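Local coordinates for periplasmic binding protein (Mycobacterium smegmatis, PDB 4MDY), which probably captures an iron complex outside the cell membrane and delivers it to an ABC transporter, at residues E132-Q137 / K156-R161; V33-A36 / E40-D43; E61-W66 / P78-L83. All blocks are in the same frame, centred on the assembly; numbering follows the deposited sequence.

Contact 1 of 3, residues E132-Q137 / K156-R161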
ATOM      1  N   GLU A 132      -1.766   6.818  -5.417  1.00 18.47           N
ATOM      2  CA  GLU A 132      -0.803   7.097  -6.487  1.00 19.54           C
ATOM      3  C   GLU A 132       0.358   6.102  -6.384  1.00 18.54           C
ATOM      4  O   GLU A 132       0.576   5.513  -5.318  1.00 18.52           O
ATOM      5  CB  GLU A 132      -0.281   8.535  -6.393  1.00 20.06           C
ATOM      6  CG  GLU A 132       0.666   8.799  -5.227  1.00 22.41           C
ATOM      7  CD  GLU A 132       1.263  10.192  -5.223  1.00 23.04           C
ATOM      8  OE1 GLU A 132       1.069  10.963  -6.189  1.00 28.55           O
ATOM      9  OE2 GLU A 132       1.949  10.512  -4.238  1.00 26.61           O
ATOM     10  N   PRO A 133       1.110   5.902  -7.482  1.00 18.55           N
ATOM     11  CA  PRO A 133       2.230   4.958  -7.442  1.00 17.67           C
ATOM     12  C   PRO A 133       3.107   5.100  -6.184  1.00 16.89           C
ATOM     13  O   PRO A 133       3.524   6.205  -5.836  1.00 17.30           O
ATOM     14  CB  PRO A 133       3.016   5.300  -8.716  1.00 17.87           C
ATOM     15  CG  PRO A 133       1.964   5.754  -9.663  1.00 18.29           C
ATOM     16  CD  PRO A 133       0.934   6.478  -8.827  1.00 17.78           C
ATOM     17  N   TRP A 134       3.362   3.985  -5.502  1.00 17.00           N
ATOM     18  CA  TRP A 134       4.115   4.010  -4.239  1.00 16.11           C
ATOM     19  C   TRP A 134       5.462   4.711  -4.368  1.00 15.64           C
ATOM     20  O   TRP A 134       5.887   5.406  -3.463  1.00 13.60           O
ATOM     21  CB  TRP A 134       4.279   2.596  -3.637  1.00 16.19           C
ATOM     22  CG  TRP A 134       5.323   1.725  -4.255  1.00 16.28           C
ATOM     23  CD1 TRP A 134       5.188   0.951  -5.375  1.00 16.56           C
ATOM     24  CD2 TRP A 134       6.663   1.532  -3.795  1.00 16.51           C
ATOM     25  NE1 TRP A 134       6.363   0.288  -5.639  1.00 18.58           N
ATOM     26  CE2 TRP A 134       7.286   0.626  -4.688  1.00 16.81           C
ATOM     27  CE3 TRP A 134       7.402   2.037  -2.721  1.00 17.57           C
ATOM     28  CZ2 TRP A 134       8.615   0.215  -4.536  1.00 18.46           C
ATOM     29  CZ3 TRP A 134       8.717   1.623  -2.563  1.00 20.13           C
ATOM     30  CH2 TRP A 134       9.311   0.717  -3.474  1.00 20.08           C
ATOM     31  N   LYS A 135       6.130   4.554  -5.504  1.00 15.80           N
ATOM     32  CA  LYS A 135       7.421   5.201  -5.674  1.00 16.54           C
ATOM     33  C   LYS A 135       7.300   6.734  -5.749  1.00 15.96           C
ATOM     34  O   LYS A 135       8.168   7.450  -5.249  1.00 19.53           O
ATOM     35  CB  LYS A 135       8.144   4.644  -6.901  1.00 17.52           C
ATOM     36  CG  LYS A 135       8.548   3.182  -6.743  1.00 18.60           C
ATOM     37  CD  LYS A 135       9.244   2.669  -7.996  1.00 21.09           C
ATOM     38  CE  LYS A 135       9.604   1.200  -7.853  1.00 23.24           C
ATOM     39  NZ  LYS A 135      10.260   0.659  -9.074  1.00 24.59           N
ATOM     40  N   ASP A 136       6.231   7.231  -6.368  1.00 16.01           N
ATOM     41  CA  ASP A 136       6.021   8.676  -6.470  1.00 18.03           C
ATOM     42  C   ASP A 136       5.794   9.250  -5.076  1.00 16.07           C
ATOM     43  O   ASP A 136       6.357  10.277  -4.703  1.00 17.49           O
ATOM     44  CB  ASP A 136       4.808   8.999  -7.337  1.00 20.83           C
ATOM     45  CG  ASP A 136       5.002   8.636  -8.787  1.00 24.51           C
ATOM     46  OD1 ASP A 136       6.144   8.328  -9.202  1.00 31.57           O
ATOM     47  OD2 ASP A 136       3.987   8.662  -9.516  1.00 24.93           O
ATOM     48  N   GLN A 137       4.966   8.566  -4.304  1.00 16.41           N
ATOM     49  CA  GLN A 137       4.717   8.974  -2.927  1.00 15.10           C
ATOM     50  C   GLN A 137       5.988   8.938  -2.069  1.00 14.19           C
ATOM     51  O   GLN A 137       6.258   9.871  -1.313  1.00 15.64           O
ATOM     52  CB  GLN A 137       3.627   8.094  -2.320  1.00 15.01           C
ATOM     53  CG  GLN A 137       3.466   8.264  -0.829  1.00 15.89           C
ATOM     54  CD  GLN A 137       2.227   7.560  -0.320  1.00 17.30           C
ATOM     55  OE1 GLN A 137       1.133   7.754  -0.849  1.00 17.53           O
ATOM     56  NE2 GLN A 137       2.393   6.730   0.704  1.00 16.53           N
ATOM     57  N   LYS A 156      15.265   1.249  -4.324  1.00 19.05           N
ATOM     58  CA  LYS A 156      16.190   0.286  -4.940  1.00 20.43           C
ATOM     59  C   LYS A 156      16.162  -1.065  -4.236  1.00 19.54           C
ATOM     60  O   LYS A 156      16.148  -2.112  -4.882  1.00 21.47           O
ATOM     61  CB  LYS A 156      17.631   0.796  -4.882  1.00 23.13           C
ATOM     62  CG  LYS A 156      18.017   1.781  -5.966  1.00 29.32           C
ATOM     63  CD  LYS A 156      19.424   2.320  -5.732  1.00 32.23           C
ATOM     64  CE  LYS A 156      19.742   3.471  -6.677  1.00 33.66           C
ATOM     65  NZ  LYS A 156      21.121   3.997  -6.497  1.00 36.08           N
ATOM     66  N   SER A 157      16.188  -1.020  -2.908  1.00 19.44           N
ATOM     67  CA  SER A 157      16.216  -2.223  -2.073  1.00 19.58           C
ATOM     68  C   SER A 157      14.984  -3.109  -2.296  1.00 18.69           C
ATOM     69  O   SER A 157      15.100  -4.328  -2.387  1.00 18.48           O
ATOM     70  CB  SER A 157      16.317  -1.827  -0.598  1.00 22.52           C
ATOM     71  OG  SER A 157      16.450  -2.968   0.219  1.00 24.86           O
ATOM     72  N   VAL A 158      13.811  -2.486  -2.377  1.00 18.27           N
ATOM     73  CA  VAL A 158      12.563  -3.199  -2.655  1.00 20.27           C
ATOM     74  C   VAL A 158      12.589  -3.849  -4.033  1.00 20.28           C
ATOM     75  O   VAL A 158      12.272  -5.028  -4.162  1.00 19.02           O
ATOM     76  CB  VAL A 158      11.342  -2.264  -2.539  1.00 20.93           C
ATOM     77  CG1 VAL A 158      10.089  -2.909  -3.128  1.00 21.97           C
ATOM     78  CG2 VAL A 158      11.117  -1.874  -1.086  1.00 22.07           C
ATOM     79  N   ASP A 159      12.967  -3.079  -5.054  1.00 20.53           N
ATOM     80  CA  ASP A 159      13.079  -3.612  -6.414  1.00 22.01           C
ATOM     81  C   ASP A 159      14.008  -4.827  -6.441  1.00 22.62           C
ATOM     82  O   ASP A 159      13.679  -5.863  -7.037  1.00 22.26           O
ATOM     83  CB  ASP A 159      13.599  -2.538  -7.382  1.00 24.68           C
ATOM     84  CG  ASP A 159      12.553  -1.479  -7.714  1.00 28.87           C
ATOM     85  OD1 ASP A 159      11.346  -1.715  -7.475  1.00 30.51           O
ATOM     86  OD2 ASP A 159      12.937  -0.401  -8.224  1.00 30.61           O
ATOM     87  N   ASP A 160      15.155  -4.697  -5.778  1.00 23.57           N
ATOM     88  CA  ASP A 160      16.140  -5.779  -5.701  1.00 26.05           C
ATOM     89  C   ASP A 160      15.608  -7.024  -4.995  1.00 23.90           C
ATOM     90  O   ASP A 160      15.911  -8.137  -5.409  1.00 25.32           O
ATOM     91  CB  ASP A 160      17.420  -5.304  -5.001  1.00 29.19           C
ATOM     92  CG  ASP A 160      18.218  -4.307  -5.835  1.00 30.78           C
ATOM     93  OD1 ASP A 160      17.942  -4.148  -7.046  1.00 37.77           O
ATOM     94  OD2 ASP A 160      19.132  -3.674  -5.269  1.00 35.31           O
ATOM     95  N   ARG A 161      14.834  -6.845  -3.929  1.00 21.29           N
ATOM     96  CA  ARG A 161      14.185  -7.989  -3.266  1.00 22.76           C
ATOM     97  C   ARG A 161      13.323  -8.797  -4.236  1.00 21.36           C
ATOM     98  O   ARG A 161      13.427 -10.021  -4.283  1.00 23.90           O
ATOM     99  CB  ARG A 161      13.327  -7.543  -2.076  1.00 23.84           C
ATOM    100  CG  ARG A 161      14.101  -7.065  -0.853  1.00 28.19           C
ATOM    101  CD  ARG A 161      15.011  -8.130  -0.249  1.00 31.83           C
ATOM    102  NE  ARG A 161      14.296  -9.356   0.126  1.00 36.96           N
ATOM    103  CZ  ARG A 161      13.574  -9.517   1.237  1.00 40.32           C
ATOM    104  NH1 ARG A 161      13.440  -8.533   2.126  1.00 41.83           N
ATOM    105  NH2 ARG A 161      12.976 -10.681   1.461  1.00 39.08           N
TER
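W134 and K135, in the first turn of helix 134-144, meet V158 and D159 midway along the long helix 148-168 in a side-chain contact between two helices, partly buried and joined by one salt bridge. The long helix is of the kind that bridges the two lobes in class III (cluster A) solute-binding proteins. K135 and D159 approach from opposite directions. With its chain extended beyond CG, the lysine brings its ammonium between both carboxylate oxygens, NZ lying 3.0 Å from D159 OD2 and 3.1 Å from D159 OD1; each oxygen accepts through its syn lone pair. D159 OD1 also accepts from Q203 NE2, and this bond and the bidentate grip of the lysine together probably limit rotation of the carboxylate. Beside the ion pair, the far end of the W134 indole reaches V158 obliquely, CH2 standing 3.7 Å from V158 CG1. One indole face takes K135 CG, 3.5 Å above the plane and offset toward the rim of the ring. I155 of helix 148-168 touches both W134 and K135, while Y279, at the start of helix 279-294, meets the indole edge-to-face and also packs on V158.

Contact 2 of 3, residues V33-A36 / E40-D43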
ATOM      1  N   VAL A  33       5.804  16.271  12.196  1.00 17.16           N
ATOM      2  CA  VAL A  33       5.160  15.828  10.971  1.00 16.75           C
ATOM      3  C   VAL A  33       3.832  15.106  11.230  1.00 16.20           C
ATOM      4  O   VAL A  33       3.762  14.147  12.003  1.00 17.33           O
ATOM      5  CB  VAL A  33       6.089  14.890  10.167  1.00 17.05           C
ATOM      6  CG1 VAL A  33       5.460  14.542   8.830  1.00 18.17           C
ATOM      7  CG2 VAL A  33       7.445  15.536   9.950  1.00 17.05           C
ATOM      8  N   VAL A  34       2.791  15.567  10.552  1.00 16.55           N
ATOM      9  CA  VAL A  34       1.507  14.891  10.527  1.00 17.84           C
ATOM     10  C   VAL A  34       1.371  14.049   9.257  1.00 18.11           C
ATOM     11  O   VAL A  34       1.516  14.561   8.140  1.00 22.17           O
ATOM     12  CB  VAL A  34       0.360  15.908  10.583  1.00 18.01           C
ATOM     13  CG1 VAL A  34      -0.956  15.267  10.185  1.00 18.10           C
ATOM     14  CG2 VAL A  34       0.279  16.528  11.969  1.00 18.73           C
ATOM     15  N   SER A  35       1.084  12.760   9.447  1.00 19.19           N
ATOM     16  CA  SER A  35       0.733  11.863   8.358  1.00 20.16           C
ATOM     17  C   SER A  35      -0.788  11.841   8.212  1.00 18.91           C
ATOM     18  O   SER A  35      -1.505  11.222   9.024  1.00 19.37           O
ATOM     19  CB  SER A  35       1.266  10.460   8.621  1.00 20.77           C
ATOM     20  OG  SER A  35       1.026   9.622   7.504  1.00 22.50           O
ATOM     21  N   ALA A  36      -1.279  12.524   7.180  1.00 18.48           N
ATOM     22  CA  ALA A  36      -2.707  12.762   7.013  1.00 19.99           C
ATOM     23  C   ALA A  36      -3.403  11.776   6.053  1.00 20.81           C
ATOM     24  O   ALA A  36      -4.639  11.779   5.942  1.00 20.68           O
ATOM     25  CB  ALA A  36      -2.941  14.203   6.569  1.00 19.55           C
ATOM     26  N   GLU A  40       1.259   6.905   4.401  1.00 17.20           N
ATOM     27  CA  GLU A  40       2.485   7.712   4.412  1.00 18.29           C
ATOM     28  C   GLU A  40       3.382   7.469   5.621  1.00 17.93           C
ATOM     29  O   GLU A  40       4.591   7.744   5.563  1.00 16.01           O
ATOM     30  CB  GLU A  40       2.157   9.207   4.317  1.00 17.95           C
ATOM     31  CG  GLU A  40       1.527   9.625   2.998  1.00 19.29           C
ATOM     32  CD  GLU A  40       0.019   9.706   3.059  1.00 20.09           C
ATOM     33  OE1 GLU A  40      -0.593   8.734   3.536  1.00 21.81           O
ATOM     34  OE2 GLU A  40      -0.552  10.735   2.625  1.00 18.76           O
ATOM     35  N   GLN A  41       2.805   6.972   6.718  1.00 16.87           N
ATOM     36  CA  GLN A  41       3.594   6.710   7.910  1.00 18.03           C
ATOM     37  C   GLN A  41       4.732   5.736   7.631  1.00 16.27           C
ATOM     38  O   GLN A  41       5.774   5.842   8.250  1.00 16.80           O
ATOM     39  CB  GLN A  41       2.730   6.231   9.092  1.00 18.96           C
ATOM     40  CG  GLN A  41       2.146   4.828   8.992  1.00 19.36           C
ATOM     41  CD  GLN A  41       0.769   4.795   8.361  1.00 20.25           C
ATOM     42  OE1 GLN A  41       0.432   5.627   7.509  1.00 24.00           O
ATOM     43  NE2 GLN A  41      -0.035   3.824   8.767  1.00 19.51           N
ATOM     44  N   ASP A  42       4.537   4.803   6.702  1.00 15.50           N
ATOM     45  CA  ASP A  42       5.588   3.838   6.374  1.00 18.29           C
ATOM     46  C   ASP A  42       6.750   4.511   5.643  1.00 17.53           C
ATOM     47  O   ASP A  42       7.900   4.152   5.850  1.00 18.67           O
ATOM     48  CB  ASP A  42       5.043   2.685   5.534  1.00 18.51           C
ATOM     49  CG  ASP A  42       4.256   1.664   6.354  1.00 20.75           C
ATOM     50  OD1 ASP A  42       3.918   1.923   7.535  1.00 21.36           O
ATOM     51  OD2 ASP A  42       3.969   0.586   5.792  1.00 22.67           O
ATOM     52  N   ASP A  43       6.457   5.490   4.797  1.00 16.74           N
ATOM     53  CA  ASP A  43       7.536   6.226   4.119  1.00 16.73           C
ATOM     54  C   ASP A  43       8.333   7.019   5.151  1.00 15.05           C
ATOM     55  O   ASP A  43       9.559   6.976   5.168  1.00 15.88           O
ATOM     56  CB  ASP A  43       6.981   7.174   3.051  1.00 18.78           C
ATOM     57  CG  ASP A  43       6.183   6.448   1.980  1.00 20.47           C
ATOM     58  OD1 ASP A  43       6.792   5.803   1.092  1.00 23.31           O
ATOM     59  OD2 ASP A  43       4.938   6.537   2.027  1.00 24.74           O
TER
HETATM   60  O   HOH W   1      -0.933   7.992   8.109  1.00 15.58           O
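S35, the last residue of strand 33-35, faces the first turn of helix 40-46, and the buried contact turns on its hydroxyl. Packing comes first: OG stands 3.4 Å from E40 CB and 3.3 Å from Q41 N, the latter at too poor an angle for a hydrogen bond. The serine torsion (chi1 -175°), with OG anti to the backbone N, carries the hydroxyl to the helix. Water supplies the polar link. A single molecule lies 2.6 Å from S35 OG and is hydrogen-bonded to Q41 OE1 at 2.8 Å, with the water as the likely donor, spanning two side-chain oxygens that are themselves 4.0 Å apart. The glutamine's amide nitrogen makes a weak hydrogen bond to G64 O. E40 offers S35 its CB, but its chain, bent at chi2 (97°), takes the carboxylate to other partners: OE2 accepts from N104 N and, weakly, from T103 N. S35 O accepts from T55 OG1, so both polar ends of the serine are engaged. The result is a strand-loop-helix connection of the N-terminal lobe in which strand and helix are joined by direct packing and one bridging water, and the buried carboxylate of E40 is probably stabilised as an anion by the backbone N-H groups it receives.

Contact 3 of 3, residues E61-W66 / P78-L83; sequences EPFGVW and PAVLNL
The phenyl ring of F63 receives the pyrrolidine of P78 over one face, with CD 3.9 Å from the ring centroid and 24° off the normal, a CH-pi contact displaced toward the CD1 side. V80 reaches the same ring obliquely, its CG2 lying 4.1 Å from F63 CD1. The two segments belong to a beta-alpha-beta unit of the N-terminal lobe: strand 53-55 runs on through the loop 61-66 into helix 67-73, and the chain returns in strand 79-81, parallel to the first. The contact thus pins the loop of the crossover against the start of the second strand. The side chains of F63 and P78 run at about a right angle, and the meeting is not purely apolar, since F63 CD1 comes within 3.3 Å of P78 O. L73 of helix 67-73 and Q77 also touch the phenylalanine. Within the loop, two overlapping beta-turns are closed by hydrogen bonds from G64 N to E61 O (3.0 Å) and from V65 N to P62 O (3.1 Å); F63 and G64 both adopt positive phi there. Farther along, one face of the W66 indole carries E61 CG, 3.4 Å above its plane, and the indole also stacks with W68 and meets F58 and F273. V80 also packs beyond the ring, on the turn itself: its CG2 lies 3.6 Å from F63 CA.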
ATOM      1  N   GLU A  61      -4.688  -1.770  14.172  1.00 27.24           N
ATOM      2  CA  GLU A  61      -3.319  -1.862  14.662  1.00 26.25           C
ATOM      3  C   GLU A  61      -3.045  -0.704  15.612  1.00 23.45           C
ATOM      4  O   GLU A  61      -3.620   0.367  15.453  1.00 25.39           O
ATOM      5  CB  GLU A  61      -2.334  -1.809  13.497  1.00 25.34           C
ATOM      6  CG  GLU A  61      -2.536  -2.917  12.474  1.00 26.90           C
ATOM      7  CD  GLU A  61      -2.154  -4.293  12.995  1.00 24.35           C
ATOM      8  OE1 GLU A  61      -1.262  -4.381  13.864  1.00 25.73           O
ATOM      9  OE2 GLU A  61      -2.741  -5.295  12.527  1.00 28.98           O
ATOM     10  N   PRO A  62      -2.159  -0.908  16.599  1.00 25.17           N
ATOM     11  CA  PRO A  62      -1.833   0.183  17.531  1.00 27.40           C
ATOM     12  C   PRO A  62      -1.220   1.397  16.825  1.00 27.58           C
ATOM     13  O   PRO A  62      -0.218   1.265  16.097  1.00 24.34           O
ATOM     14  CB  PRO A  62      -0.832  -0.451  18.509  1.00 29.89           C
ATOM     15  CG  PRO A  62      -0.442  -1.764  17.915  1.00 30.21           C
ATOM     16  CD  PRO A  62      -1.520  -2.179  16.976  1.00 28.97           C
ATOM     17  N   PHE A  63      -1.844   2.557  17.035  1.00 26.26           N
ATOM     18  CA  PHE A  63      -1.460   3.818  16.388  1.00 25.81           C
ATOM     19  C   PHE A  63      -1.638   3.817  14.862  1.00 25.04           C
ATOM     20  O   PHE A  63      -1.139   4.712  14.180  1.00 24.91           O
ATOM     21  CB  PHE A  63      -0.026   4.211  16.766  1.00 26.92           C
ATOM     22  CG  PHE A  63       0.176   4.387  18.241  1.00 26.75           C
ATOM     23  CD1 PHE A  63      -0.388   5.467  18.903  1.00 26.57           C
ATOM     24  CD2 PHE A  63       0.925   3.475  18.967  1.00 25.48           C
ATOM     25  CE1 PHE A  63      -0.203   5.636  20.262  1.00 27.38           C
ATOM     26  CE2 PHE A  63       1.115   3.636  20.327  1.00 28.02           C
ATOM     27  CZ  PHE A  63       0.547   4.716  20.974  1.00 27.68           C
ATOM     28  N   GLY A  64      -2.369   2.833  14.344  1.00 23.34           N
ATOM     29  CA  GLY A  64      -2.523   2.639  12.897  1.00 22.81           C
ATOM     30  C   GLY A  64      -1.246   2.175  12.219  1.00 21.36           C
ATOM     31  O   GLY A  64      -1.162   2.158  10.988  1.00 25.86           O
ATOM     32  N   VAL A  65      -0.259   1.788  13.023  1.00 19.80           N
ATOM     33  CA  VAL A  65       1.056   1.393  12.540  1.00 20.20           C
ATOM     34  C   VAL A  65       1.148  -0.128  12.616  1.00 21.43           C
ATOM     35  O   VAL A  65       1.045  -0.720  13.692  1.00 21.98           O
ATOM     36  CB  VAL A  65       2.180   2.049  13.365  1.00 18.99           C
ATOM     37  CG1 VAL A  65       3.556   1.587  12.899  1.00 20.28           C
ATOM     38  CG2 VAL A  65       2.088   3.561  13.268  1.00 19.26           C
ATOM     39  N   TRP A  66       1.342  -0.741  11.457  1.00 20.95           N
ATOM     40  CA  TRP A  66       1.365  -2.197  11.331  1.00 21.59           C
ATOM     41  C   TRP A  66       2.705  -2.770  11.808  1.00 22.57           C
ATOM     42  O   TRP A  66       3.681  -2.020  11.966  1.00 21.26           O
ATOM     43  CB  TRP A  66       1.058  -2.591   9.874  1.00 20.09           C
ATOM     44  CG  TRP A  66      -0.408  -2.446   9.523  1.00 18.19           C
ATOM     45  CD1 TRP A  66      -1.134  -1.290   9.487  1.00 17.65           C
ATOM     46  CD2 TRP A  66      -1.316  -3.495   9.170  1.00 16.36           C
ATOM     47  NE1 TRP A  66      -2.428  -1.551   9.131  1.00 16.77           N
ATOM     48  CE2 TRP A  66      -2.568  -2.900   8.929  1.00 17.59           C
ATOM     49  CE3 TRP A  66      -1.193  -4.880   9.040  1.00 18.18           C
ATOM     50  CZ2 TRP A  66      -3.688  -3.644   8.552  1.00 18.64           C
ATOM     51  CZ3 TRP A  66      -2.308  -5.614   8.668  1.00 16.77           C
ATOM     52  CH2 TRP A  66      -3.530  -4.994   8.422  1.00 17.42           C
ATOM     53  N   PRO A  78       1.939   8.618  18.945  1.00 24.42           N
ATOM     54  CA  PRO A  78       1.329   9.636  18.087  1.00 22.26           C
ATOM     55  C   PRO A  78      -0.180   9.700  18.230  1.00 21.58           C
ATOM     56  O   PRO A  78      -0.813   8.710  18.583  1.00 26.00           O
ATOM     57  CB  PRO A  78       1.697   9.164  16.674  1.00 21.73           C
ATOM     58  CG  PRO A  78       1.834   7.696  16.805  1.00 23.42           C
ATOM     59  CD  PRO A  78       2.452   7.482  18.159  1.00 23.55           C
ATOM     60  N   ALA A  79      -0.748  10.865  17.951  1.00 24.16           N
ATOM     61  CA  ALA A  79      -2.189  10.988  17.813  1.00 26.44           C
ATOM     62  C   ALA A  79      -2.645  10.148  16.618  1.00 25.13           C
ATOM     63  O   ALA A  79      -1.918  10.016  15.619  1.00 24.86           O
ATOM     64  CB  ALA A  79      -2.586  12.445  17.629  1.00 27.16           C
ATOM     65  N   VAL A  80      -3.835   9.566  16.736  1.00 24.50           N
ATOM     66  CA  VAL A  80      -4.421   8.771  15.660  1.00 25.81           C
ATOM     67  C   VAL A  80      -5.614   9.491  15.052  1.00 23.27           C
ATOM     68  O   VAL A  80      -6.594   9.768  15.727  1.00 27.08           O
ATOM     69  CB  VAL A  80      -4.872   7.380  16.145  1.00 27.65           C
ATOM     70  CG1 VAL A  80      -5.449   6.574  14.983  1.00 28.72           C
ATOM     71  CG2 VAL A  80      -3.708   6.644  16.796  1.00 28.57           C
ATOM     72  N   LEU A  81      -5.518   9.776  13.760  1.00 25.08           N
ATOM     73  CA  LEU A  81      -6.572  10.446  13.028  1.00 23.92           C
ATOM     74  C   LEU A  81      -7.287   9.416  12.184  1.00 21.32           C
ATOM     75  O   LEU A  81      -6.853   8.273  12.085  1.00 24.41           O
ATOM     76  CB  LEU A  81      -5.968  11.509  12.105  1.00 25.38           C
ATOM     77  CG  LEU A  81      -4.927  12.442  12.718  1.00 25.97           C
ATOM     78  CD1 LEU A  81      -4.294  13.323  11.644  1.00 26.73           C
ATOM     79  CD2 LEU A  81      -5.571  13.286  13.808  1.00 27.49           C
ATOM     80  N   ASN A  82      -8.375   9.827  11.553  1.00 25.63           N
ATOM     81  CA  ASN A  82      -9.020   8.998  10.537  1.00 29.22           C
ATOM     82  C   ASN A  82      -9.753   9.879   9.543  1.00 25.87           C
ATOM     83  O   ASN A  82      -9.963  11.061   9.802  1.00 26.81           O
ATOM     84  CB  ASN A  82      -9.966   7.974  11.172  1.00 31.51           C
ATOM     85  CG  ASN A  82     -11.151   8.616  11.856  1.00 34.77           C
ATOM     86  OD1 ASN A  82     -11.954   9.294  11.220  1.00 34.64           O
ATOM     87  ND2 ASN A  82     -11.276   8.396  13.155  1.00 35.18           N
ATOM     88  N   LEU A  83     -10.141   9.293   8.416  1.00 27.84           N
ATOM     89  CA  LEU A  83     -10.751  10.037   7.313  1.00 30.20           C
ATOM     90  C   LEU A  83     -12.255   9.794   7.190  1.00 31.84           C
ATOM     91  O   LEU A  83     -12.831  10.051   6.142  1.00 33.02           O
ATOM     92  CB  LEU A  83     -10.055   9.669   5.992  1.00 28.84           C
ATOM     93  CG  LEU A  83      -8.559   9.973   5.878  1.00 28.60           C
ATOM     94  CD1 LEU A  83      -8.041   9.642   4.484  1.00 29.01           C
ATOM     95  CD2 LEU A  83      -8.280  11.429   6.209  1.00 29.94           C
TER

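Overall arrangement
Contacts 2 and 3 are neighbours in the N-terminal lobe, their centres about 10 Å apart, whereas the centre of contact 1 lies about 16 Å from that of contact 2 and about 23 Å from that of contact 3. Contact 2 is the buried one, and water and polar groups dominate it. Contacts 1 and 3 are partly buried: a charged pair flanked by an indole joins two helices in contact 1, while apolar packing on a phenyl ring holds a loop to a strand in contact 3. None of the three shares a helix or strand with another, yet they touch: Q137 NE2 probably bonds D43 OD2 between contacts 1 and 2, and V34 packs on L81 between contacts 2 and 3.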